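Local coordinates for protein 28 kDa product (Pseudomonas syringae pv. phaseolicola, PDB 1UKF) that is a papain-like cysteine protease and avirulence factor that cleaves itself and interacts with the plant protein PBS1 during infection, at residues H132-F143 with F146-R157. Numbering follows the deposited sequence.
Sequences HAIACSCEGSQF and FDPNLGEFQSSR
With chi1 at 179° in H132 and much the same in D147, both side chains place CG anti to the backbone N; they cross at about a right angle, the imidazole and carboxylate planes turned 38° from each other. NE2 of H132 donates to OD1 of D147 over 2.7 Å, nearly straight at 169°; the acceptor lies in the ring plane but is met from above the carboxylate plane. The backbone N of N149 reaches OD1 of D147 from the opposite face of the carboxylate, at 2.9 Å, closing an Asx turn, while Y171 binds OD2, so both carboxylate oxygens are held. N149 lays its amide almost parallel to the imidazole, ND2 over one face and 3.1 Å from CE1 of H132; N13 and Y171 hold that amide in place. CG2 of I134 packs 3.5 Å from CG of D147, setting a methyl group against the carboxylate. Next along the strands, A135 and F146 exchange two backbone bonds, and F143 and S155 do likewise in the neighbouring hairpin. At the far end NH1 of R157 donates to O of G140 at 2.7 Å, from above the carbonyl plane, and NE2 of Q142 reaches OE1 of Q154. Two successive antiparallel hairpins thus place H132, bonded to D147, next to C18 of helix 18-27, completing the catalytic Cys-His-Asp triad of a papain-like fold.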
# COMPACT_ATOMS: atom_id res chain seq x y z
N HIS A 132 -2.10 3.12 -7.84
CA HIS A 132 -1.63 3.76 -6.63
C HIS A 132 -1.31 2.72 -5.57
O HIS A 132 -2.18 1.93 -5.16
CB HIS A 132 -2.66 4.74 -6.07
CG HIS A 132 -2.23 5.39 -4.80
ND1 HIS A 132 -1.08 6.15 -4.72
CD2 HIS A 132 -2.77 5.38 -3.56
CE1 HIS A 132 -0.94 6.58 -3.48
NE2 HIS A 132 -1.95 6.13 -2.75
N ALA A 133 -0.08 2.73 -5.09
CA ALA A 133 0.37 1.76 -4.11
C ALA A 133 0.29 2.26 -2.68
O ALA A 133 0.58 3.42 -2.39
CB ALA A 133 1.80 1.35 -4.43
N ILE A 134 -0.12 1.36 -1.79
CA ILE A 134 -0.20 1.63 -0.36
C ILE A 134 0.36 0.39 0.32
O ILE A 134 0.67 -0.61 -0.34
CB ILE A 134 -1.65 1.91 0.11
CG1 ILE A 134 -2.55 0.69 -0.12
CG2 ILE A 134 -2.20 3.13 -0.62
CD1 ILE A 134 -3.97 0.86 0.39
N ALA A 135 0.50 0.43 1.64
CA ALA A 135 1.03 -0.73 2.35
C ALA A 135 0.36 -0.90 3.70
O ALA A 135 -0.26 0.02 4.23
CB ALA A 135 2.55 -0.57 2.54
N CYS A 136 0.48 -2.10 4.25
CA CYS A 136 -0.10 -2.36 5.56
C CYS A 136 0.65 -3.47 6.27
O CYS A 136 1.31 -4.30 5.63
CB CYS A 136 -1.60 -2.70 5.44
SG CYS A 136 -2.02 -4.13 4.44
N SER A 137 0.57 -3.45 7.59
CA SER A 137 1.24 -4.44 8.42
C SER A 137 0.37 -4.68 9.64
O SER A 137 -0.11 -3.73 10.27
CB SER A 137 2.60 -3.91 8.85
OG SER A 137 3.24 -4.83 9.73
N CYS A 138 0.17 -5.95 9.96
CA CYS A 138 -0.65 -6.30 11.11
C CYS A 138 0.26 -6.88 12.18
O CYS A 138 0.86 -7.94 12.00
CB CYS A 138 -1.71 -7.32 10.69
SG CYS A 138 -3.05 -7.54 11.88
N GLU A 139 0.37 -6.14 13.28
CA GLU A 139 1.19 -6.53 14.43
C GLU A 139 0.26 -6.93 15.57
O GLU A 139 -0.22 -6.08 16.31
CB GLU A 139 2.06 -5.34 14.87
CG GLU A 139 3.20 -4.99 13.92
CD GLU A 139 3.92 -3.71 14.33
OE1 GLU A 139 4.21 -3.54 15.53
OE2 GLU A 139 4.22 -2.89 13.44
N GLY A 140 0.02 -8.23 15.72
CA GLY A 140 -0.86 -8.69 16.77
C GLY A 140 -2.27 -8.18 16.53
O GLY A 140 -2.86 -8.44 15.48
N SER A 141 -2.82 -7.44 17.49
CA SER A 141 -4.16 -6.89 17.36
C SER A 141 -4.17 -5.55 16.62
O SER A 141 -5.22 -5.06 16.22
CB SER A 141 -4.80 -6.71 18.74
OG SER A 141 -6.08 -6.11 18.63
N GLN A 142 -2.99 -4.98 16.42
CA GLN A 142 -2.84 -3.69 15.77
C GLN A 142 -2.63 -3.74 14.25
O GLN A 142 -1.63 -4.26 13.76
CB GLN A 142 -1.67 -2.94 16.41
CG GLN A 142 -1.32 -1.60 15.77
CD GLN A 142 -0.11 -0.96 16.42
OE1 GLN A 142 0.92 -1.60 16.63
NE2 GLN A 142 -0.22 0.33 16.74
N PHE A 143 -3.59 -3.19 13.51
CA PHE A 143 -3.50 -3.14 12.05
C PHE A 143 -3.06 -1.74 11.63
O PHE A 143 -3.71 -0.75 11.96
CB PHE A 143 -4.86 -3.46 11.41
CG PHE A 143 -4.86 -3.37 9.91
CD1 PHE A 143 -4.10 -4.25 9.15
CD2 PHE A 143 -5.59 -2.38 9.26
CE1 PHE A 143 -4.07 -4.15 7.76
CE2 PHE A 143 -5.56 -2.27 7.87
CZ PHE A 143 -4.80 -3.16 7.12
N PHE A 146 -0.60 2.43 5.59
CA PHE A 146 0.04 3.65 5.13
C PHE A 146 -0.32 3.93 3.67
O PHE A 146 -0.13 3.07 2.80
CB PHE A 146 1.57 3.54 5.27
CG PHE A 146 2.33 4.60 4.51
CD1 PHE A 146 2.24 5.95 4.86
CD2 PHE A 146 3.15 4.25 3.44
CE1 PHE A 146 2.95 6.92 4.15
CE2 PHE A 146 3.86 5.21 2.73
CZ PHE A 146 3.76 6.55 3.09
N ASP A 147 -0.85 5.12 3.43
CA ASP A 147 -1.18 5.55 2.07
C ASP A 147 -0.32 6.79 1.85
O ASP A 147 -0.51 7.80 2.53
CB ASP A 147 -2.65 5.93 1.97
CG ASP A 147 -3.03 6.37 0.56
OD1 ASP A 147 -2.16 6.89 -0.16
OD2 ASP A 147 -4.22 6.22 0.19
N PRO A 148 0.64 6.73 0.92
CA PRO A 148 1.52 7.87 0.64
C PRO A 148 0.81 9.22 0.43
O PRO A 148 1.38 10.27 0.73
CB PRO A 148 2.28 7.42 -0.61
CG PRO A 148 2.37 5.93 -0.43
CD PRO A 148 0.98 5.57 0.07
N ASN A 149 -0.42 9.19 -0.08
CA ASN A 149 -1.18 10.42 -0.30
C ASN A 149 -1.80 11.00 0.96
O ASN A 149 -2.10 12.20 1.00
CB ASN A 149 -2.35 10.20 -1.28
CG ASN A 149 -1.90 9.91 -2.70
OD1 ASN A 149 -0.90 10.44 -3.18
ND2 ASN A 149 -2.69 9.10 -3.39
N LEU A 150 -1.97 10.17 1.98
CA LEU A 150 -2.66 10.58 3.20
C LEU A 150 -1.92 10.48 4.53
O LEU A 150 -2.09 11.33 5.40
CB LEU A 150 -3.97 9.80 3.31
CG LEU A 150 -4.92 9.93 2.12
CD1 LEU A 150 -5.96 8.83 2.16
CD2 LEU A 150 -5.57 11.30 2.12
N GLY A 151 -1.13 9.42 4.70
CA GLY A 151 -0.42 9.24 5.95
C GLY A 151 -0.67 7.85 6.51
O GLY A 151 -1.02 6.93 5.76
N GLU A 152 -0.51 7.70 7.82
CA GLU A 152 -0.71 6.41 8.46
C GLU A 152 -2.01 6.34 9.24
O GLU A 152 -2.42 7.30 9.91
CB GLU A 152 0.47 6.09 9.39
CG GLU A 152 0.45 4.64 9.89
CD GLU A 152 1.67 4.25 10.71
OE1 GLU A 152 2.80 4.59 10.29
OE2 GLU A 152 1.50 3.59 11.76
N PHE A 153 -2.66 5.18 9.14
CA PHE A 153 -3.92 4.91 9.83
C PHE A 153 -3.73 3.63 10.63
O PHE A 153 -2.89 2.79 10.30
CB PHE A 153 -5.05 4.71 8.81
CG PHE A 153 -5.26 5.87 7.90
CD1 PHE A 153 -4.45 6.07 6.79
CD2 PHE A 153 -6.26 6.81 8.17
CE1 PHE A 153 -4.62 7.17 5.96
CE2 PHE A 153 -6.44 7.91 7.35
CZ PHE A 153 -5.62 8.10 6.24
N GLN A 154 -4.52 3.49 11.68
CA GLN A 154 -4.46 2.30 12.52
C GLN A 154 -5.83 1.93 13.03
O GLN A 154 -6.69 2.79 13.25
CB GLN A 154 -3.51 2.53 13.71
CG GLN A 154 -2.04 2.50 13.33
CD GLN A 154 -1.13 2.74 14.52
OE1 GLN A 154 -1.51 2.46 15.67
NE2 GLN A 154 0.07 3.24 14.26
N SER A 155 -6.04 0.63 13.19
CA SER A 155 -7.31 0.11 13.69
C SER A 155 -7.04 -1.25 14.31
O SER A 155 -5.95 -1.80 14.19
CB SER A 155 -8.31 -0.08 12.54
OG SER A 155 -7.98 -1.21 11.74
N SER A 156 -8.03 -1.77 15.01
CA SER A 156 -7.89 -3.10 15.58
C SER A 156 -8.12 -3.99 14.36
O SER A 156 -8.58 -3.51 13.32
CB SER A 156 -9.00 -3.34 16.60
OG SER A 156 -10.27 -3.21 15.98
N ARG A 157 -7.82 -5.27 14.46
CA ARG A 157 -8.07 -6.15 13.32
C ARG A 157 -9.59 -6.15 13.08
O ARG A 157 -10.05 -6.22 11.95
CB ARG A 157 -7.57 -7.57 13.60
CG ARG A 157 -6.08 -7.67 13.90
CD ARG A 157 -5.55 -9.09 13.68
NE ARG A 157 -6.27 -10.11 14.43
CZ ARG A 157 -5.81 -10.75 15.50
NH1 ARG A 157 -4.61 -10.47 15.99
NH2 ARG A 157 -6.54 -11.70 16.07
O HOH W 1 -8.02 -6.92 16.83